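Putative alcohol dehydrogenase (Sinorhizobium meliloti, PDB 4J6F) probably acts as an NAD(P)-dependent oxidoreductase of the medium-chain dehydrogenase/reductase superfamily, perhaps on alcohols, though its substrate is not established. Local coordinates at residues Thr178-Ile183 against Glu344-Arg349; Ile223-Arg228 against Arg349-Gly354. All blocks are in the same frame, centred on the assembly; numbering follows the deposited sequence.

Interaction 1: residues Thr178-Ile183 against Glu344-Arg349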
loop_
_atom_site.group_PDB
_atom_site.type_symbol
_atom_site.label_atom_id
_atom_site.label_comp_id
_atom_site.label_asym_id
_atom_site.label_seq_id
_atom_site.Cartn_x
_atom_site.Cartn_y
_atom_site.Cartn_z
ATOM N N THR A 178 31.499 14.951 13.367
ATOM C CA THR A 178 31.752 15.365 11.982
ATOM C C THR A 178 32.383 16.744 11.881
ATOM O O THR A 178 32.218 17.587 12.757
ATOM C CB THR A 178 30.481 15.293 11.092
ATOM O OG1 THR A 178 30.792 15.773 9.783
ATOM C CG2 THR A 178 29.336 16.130 11.666
ATOM N N ASP A 179 33.091 16.959 10.783
ATOM C CA ASP A 179 33.829 18.193 10.537
ATOM C C ASP A 179 33.015 19.178 9.689
ATOM O O ASP A 179 33.528 20.201 9.242
ATOM C CB ASP A 179 35.163 17.865 9.847
ATOM C CG ASP A 179 35.010 16.797 8.749
ATOM O OD1 ASP A 179 34.735 15.614 9.078
ATOM O OD2 ASP A 179 35.157 17.139 7.557
ATOM N N LEU A 180 31.741 18.874 9.477
ATOM C CA LEU A 180 30.882 19.732 8.681
ATOM C C LEU A 180 30.517 21.036 9.380
ATOM O O LEU A 180 30.366 21.083 10.598
ATOM C CB LEU A 180 29.599 19.003 8.316
ATOM C CG LEU A 180 29.604 17.665 7.560
ATOM C CD1 LEU A 180 28.164 17.184 7.413
ATOM C CD2 LEU A 180 30.295 17.715 6.202
ATOM N N THR A 181 30.378 22.085 8.573
ATOM C CA THR A 181 29.777 23.369 8.948
ATOM C C THR A 181 28.408 23.210 9.597
ATOM O O THR A 181 27.665 22.284 9.273
ATOM C CB THR A 181 29.531 24.203 7.685
ATOM O OG1 THR A 181 30.622 24.028 6.799
ATOM C CG2 THR A 181 29.441 25.650 7.993
ATOM N N ASP A 182 28.069 24.139 10.488
ATOM C CA ASP A 182 26.712 24.248 11.012
ATOM C C ASP A 182 25.701 24.312 9.864
ATOM O O ASP A 182 24.707 23.570 9.871
ATOM C CB ASP A 182 26.567 25.456 11.940
ATOM C CG ASP A 182 27.485 25.381 13.164
ATOM O OD1 ASP A 182 28.264 24.401 13.295
ATOM O OD2 ASP A 182 27.429 26.314 14.004
ATOM N N ILE A 183 25.967 25.158 8.868
ATOM C CA ILE A 183 25.106 25.226 7.681
ATOM C C ILE A 183 24.965 23.870 6.970
ATOM O O ILE A 183 23.862 23.482 6.594
ATOM C CB ILE A 183 25.570 26.301 6.673
ATOM C CG1 ILE A 183 25.381 27.718 7.258
ATOM C CG2 ILE A 183 24.814 26.158 5.362
ATOM C CD1 ILE A 183 26.090 28.835 6.514
ATOM N N GLU A 344 28.022 10.692 9.879
ATOM C CA GLU A 344 29.340 10.511 10.511
ATOM C C GLU A 344 30.297 9.706 9.663
ATOM O O GLU A 344 31.420 10.128 9.438
ATOM C CB GLU A 344 29.210 9.906 11.897
ATOM C CG GLU A 344 28.668 10.895 12.920
ATOM C CD GLU A 344 28.455 10.268 14.285
ATOM O OE1 GLU A 344 28.377 11.003 15.301
ATOM O OE2 GLU A 344 28.369 9.023 14.331
ATOM N N GLU A 345 29.835 8.563 9.163
ATOM C CA GLU A 345 30.628 7.709 8.266
ATOM C C GLU A 345 30.770 8.309 6.865
ATOM O O GLU A 345 31.375 7.699 5.992
ATOM C CB GLU A 345 29.997 6.317 8.162
ATOM C CG GLU A 345 29.935 5.542 9.471
ATOM C CD GLU A 345 28.896 4.423 9.460
ATOM O OE1 GLU A 345 28.314 4.119 8.389
ATOM O OE2 GLU A 345 28.654 3.839 10.536
ATOM N N LYS A 346 30.201 9.496 6.662
ATOM C CA LYS A 346 30.160 10.165 5.350
ATOM C C LYS A 346 29.603 9.308 4.191
ATOM O O LYS A 346 30.109 9.362 3.068
ATOM C CB LYS A 346 31.530 10.760 4.995
ATOM C CG LYS A 346 31.904 11.975 5.829
ATOM C CD LYS A 346 33.290 12.490 5.482
ATOM C CE LYS A 346 33.814 13.437 6.548
ATOM N NZ LYS A 346 33.050 14.719 6.620
ATOM N N LYS A 347 28.561 8.526 4.467
ATOM C CA LYS A 347 27.928 7.728 3.422
ATOM C C LYS A 347 26.945 8.594 2.642
ATOM O O LYS A 347 26.560 8.243 1.538
ATOM C CB LYS A 347 27.236 6.474 3.979
ATOM C CG LYS A 347 28.157 5.517 4.716
ATOM C CD LYS A 347 27.637 4.083 4.715
ATOM C CE LYS A 347 28.761 3.121 5.104
ATOM N NZ LYS A 347 28.415 1.674 4.975
ATOM N N ILE A 348 26.521 9.708 3.236
ATOM C CA ILE A 348 25.801 10.766 2.509
ATOM C C ILE A 348 26.527 12.100 2.708
ATOM O O ILE A 348 27.343 12.219 3.622
ATOM C CB ILE A 348 24.327 10.907 2.946
ATOM C CG1 ILE A 348 24.232 11.187 4.454
ATOM C CG2 ILE A 348 23.534 9.685 2.518
ATOM C CD1 ILE A 348 22.824 11.359 4.990
ATOM N N ARG A 349 26.238 13.088 1.860
ATOM C CA ARG A 349 26.894 14.397 1.954
ATOM C C ARG A 349 25.913 15.591 1.900
ATOM O O ARG A 349 24.828 15.490 1.314
ATOM C CB ARG A 349 28.022 14.520 0.912
ATOM C CG ARG A 349 27.584 14.453 -0.547
ATOM C CD ARG A 349 28.766 14.633 -1.487
ATOM N NE ARG A 349 28.369 14.644 -2.898
ATOM C CZ ARG A 349 28.074 15.747 -3.593
ATOM N NH1 ARG A 349 28.109 16.939 -3.004
ATOM N NH2 ARG A 349 27.732 15.667 -4.880
#
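K346 and D179 form a salt bridge at the surface between the Schellman motif that ends helix 333-344 and the loop leading into helix 182-185. K346 sits just past the helix with positive phi (52°), and its CG lies anti to its own carbonyl carbon. From there the chain runs out extended and bends only at its last torsion (chi4 -67°), which turns the ammonium group against the carboxylate. The two side chains meet at about a right angle. NZ comes to the syn side of D179 OD1 at 3.1 Å, 31° out of the carboxylate plane; a second bond, from NZ to OD2 of D179, is weak at 3.3 Å. The lysine thus spans both oxygens of the carboxylate.

Next along the chain, L180 slides past the lysine in the opposite direction, its CD2 4.1 Å from K346 NZ, a loose touch of methyl on charge. E344, in the last turn of the helix, bonds through OE1 to the backbone N of A177, a second tie between the helix end and this loop. T178 closes an ST turn: its OG1 accepts from the backbone N of L180 at 3.3 Å.

Interaction 2: residues Ile223-Arg228 against Arg349-Gly354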
loop_
_atom_site.group_PDB
_atom_site.type_symbol
_atom_site.label_atom_id
_atom_site.label_comp_id
_atom_site.label_asym_id
_atom_site.label_seq_id
_atom_site.Cartn_x
_atom_site.Cartn_y
_atom_site.Cartn_z
ATOM N N ILE A 223 16.722 10.657 -0.964
ATOM C CA ILE A 223 16.477 9.277 -1.286
ATOM C C ILE A 223 17.532 8.736 -2.231
ATOM O O ILE A 223 17.965 7.597 -2.069
ATOM C CB ILE A 223 15.063 9.065 -1.817
ATOM C CG1 ILE A 223 14.136 8.916 -0.633
ATOM C CG2 ILE A 223 14.987 7.799 -2.658
ATOM C CD1 ILE A 223 12.710 9.173 -0.984
ATOM N N ILE A 224 17.962 9.551 -3.190
ATOM C CA ILE A 224 19.044 9.154 -4.088
ATOM C C ILE A 224 20.318 8.800 -3.308
ATOM O O ILE A 224 20.932 7.753 -3.541
ATOM C CB ILE A 224 19.306 10.229 -5.163
ATOM C CG1 ILE A 224 18.061 10.360 -6.043
ATOM C CG2 ILE A 224 20.550 9.899 -6.000
ATOM C CD1 ILE A 224 18.113 11.502 -7.028
ATOM N N GLN A 225 20.692 9.655 -2.368
ATOM C CA GLN A 225 21.847 9.380 -1.515
ATOM C C GLN A 225 21.594 8.179 -0.607
ATOM O O GLN A 225 22.416 7.253 -0.549
ATOM C CB GLN A 225 22.244 10.604 -0.686
ATOM C CG GLN A 225 22.805 11.769 -1.483
ATOM C CD GLN A 225 23.668 12.660 -0.620
ATOM O OE1 GLN A 225 24.862 12.383 -0.430
ATOM N NE2 GLN A 225 23.075 13.728 -0.073
ATOM N N LEU A 226 20.451 8.169 0.074
ATOM C CA LEU A 226 20.171 7.073 0.986
ATOM C C LEU A 226 20.087 5.734 0.252
ATOM O O LEU A 226 20.528 4.719 0.772
ATOM C CB LEU A 226 18.924 7.348 1.807
ATOM C CG LEU A 226 18.967 8.587 2.700
ATOM C CD1 LEU A 226 17.557 8.893 3.158
ATOM C CD2 LEU A 226 19.868 8.414 3.905
ATOM N N ALA A 227 19.557 5.730 -0.966
ATOM C CA ALA A 227 19.575 4.523 -1.789
ATOM C C ALA A 227 21.004 3.989 -1.963
ATOM O O ALA A 227 21.263 2.789 -1.798
ATOM C CB ALA A 227 18.950 4.791 -3.143
ATOM N N ARG A 228 21.934 4.885 -2.289
ATOM C CA ARG A 228 23.316 4.484 -2.458
ATOM C C ARG A 228 23.886 3.943 -1.149
ATOM O O ARG A 228 24.563 2.922 -1.134
ATOM C CB ARG A 228 24.142 5.653 -2.969
ATOM C CG ARG A 228 23.949 5.928 -4.439
ATOM C CD ARG A 228 24.434 4.750 -5.260
ATOM N NE ARG A 228 24.224 4.991 -6.681
ATOM C CZ ARG A 228 24.348 4.079 -7.634
ATOM N NH1 ARG A 228 24.684 2.833 -7.332
ATOM N NH2 ARG A 228 24.121 4.421 -8.893
ATOM N N ARG A 349 26.238 13.088 1.860
ATOM C CA ARG A 349 26.894 14.397 1.954
ATOM C C ARG A 349 25.913 15.591 1.900
ATOM O O ARG A 349 24.828 15.490 1.314
ATOM C CB ARG A 349 28.022 14.520 0.912
ATOM C CG ARG A 349 27.584 14.453 -0.547
ATOM C CD ARG A 349 28.766 14.633 -1.487
ATOM N NE ARG A 349 28.369 14.644 -2.898
ATOM C CZ ARG A 349 28.074 15.747 -3.593
ATOM N NH1 ARG A 349 28.109 16.939 -3.004
ATOM N NH2 ARG A 349 27.732 15.667 -4.880
ATOM N N PRO A 350 26.286 16.728 2.514
ATOM C CA PRO A 350 25.339 17.847 2.542
ATOM C C PRO A 350 25.188 18.495 1.174
ATOM O O PRO A 350 26.159 18.617 0.438
ATOM C CB PRO A 350 25.987 18.825 3.520
ATOM C CG PRO A 350 27.453 18.576 3.345
ATOM C CD PRO A 350 27.591 17.098 3.093
ATOM N N LEU A 351 23.973 18.906 0.840
ATOM C CA LEU A 351 23.716 19.575 -0.425
ATOM C C LEU A 351 23.235 21.000 -0.172
ATOM O O LEU A 351 22.044 21.250 0.019
ATOM C CB LEU A 351 22.688 18.781 -1.226
ATOM C CG LEU A 351 23.053 17.311 -1.418
ATOM C CD1 LEU A 351 21.886 16.517 -1.977
ATOM C CD2 LEU A 351 24.290 17.200 -2.308
ATOM N N VAL A 352 24.158 21.950 -0.145
ATOM C CA VAL A 352 23.738 23.312 0.143
ATOM C C VAL A 352 23.384 24.045 -1.147
ATOM O O VAL A 352 24.261 24.353 -1.955
ATOM C CB VAL A 352 24.775 24.086 0.974
ATOM C CG1 VAL A 352 24.298 25.506 1.216
ATOM C CG2 VAL A 352 24.992 23.386 2.301
ATOM N N GLY A 353 22.094 24.320 -1.324
ATOM C CA GLY A 353 21.603 24.972 -2.525
ATOM C C GLY A 353 21.660 26.481 -2.434
ATOM O O GLY A 353 21.641 27.156 -3.459
ATOM N N GLY A 354 21.717 27.017 -1.211
ATOM C CA GLY A 354 21.819 28.459 -0.999
ATOM C C GLY A 354 21.592 28.841 0.445
ATOM O O GLY A 354 21.016 28.077 1.216
#
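Q225, reaching out from helix 218-229, grips the backbone of R349 at both ends of its side-chain amide. Its CG lies anti to the carbonyl carbon, and the extended chain (chi2 -157°) carries the amide out to the R349 backbone. OE1 accepts from the R349 backbone N at 2.8 Å, the donor tilted 24° from the carbonyl plane. NE2 donates to R349 O, also at 2.8 Å, in the plane of both groups, and makes a weak bond to Y192 OH. Two bonds to one residue fix the rotation of the amide.

R349 CG stands 3.4 Å from OE1 of Q225; the chain is extended from CG to NE, and the guanidinium is then turned across it (chi4 92°), with NH2 bonded to D248 O. L351 comes at Q225 from the opposite direction, its CD1 3.6 Å from NE2. An alanine in place of Q225 is likely to leave the backbone N and O of R349 without these mates and a gap beside L351. The arrangement pins the connection entering strand 352-357 to a helix flanking the parallel sheet of the Rossmann-type domain, which in this family binds the nucleotide cofactor.

In the fold
The contacts lie with their centres 11 Å apart on the same side of the chain's centre and follow one continuous run, 344-354, from the end of helix 333-344 to the start of strand 352-357; R349 belongs to both. Along the sequence the segments alternate: 178-183, 223-228, then 344-349 and 349-354. Interaction 1 is at the surface, interaction 2 buried, and they touch directly, I348 packing on Q225 and L226, L180 on P350. Strand 352-357 pairs with 376-380 in the mixed sheet, while helix 218-229 packs on the parallel sheet. Interaction 1 thus joins the run's first part to the loop after strand 173-175 of the mixed sheet, interaction 2 its second to a parallel-sheet helix.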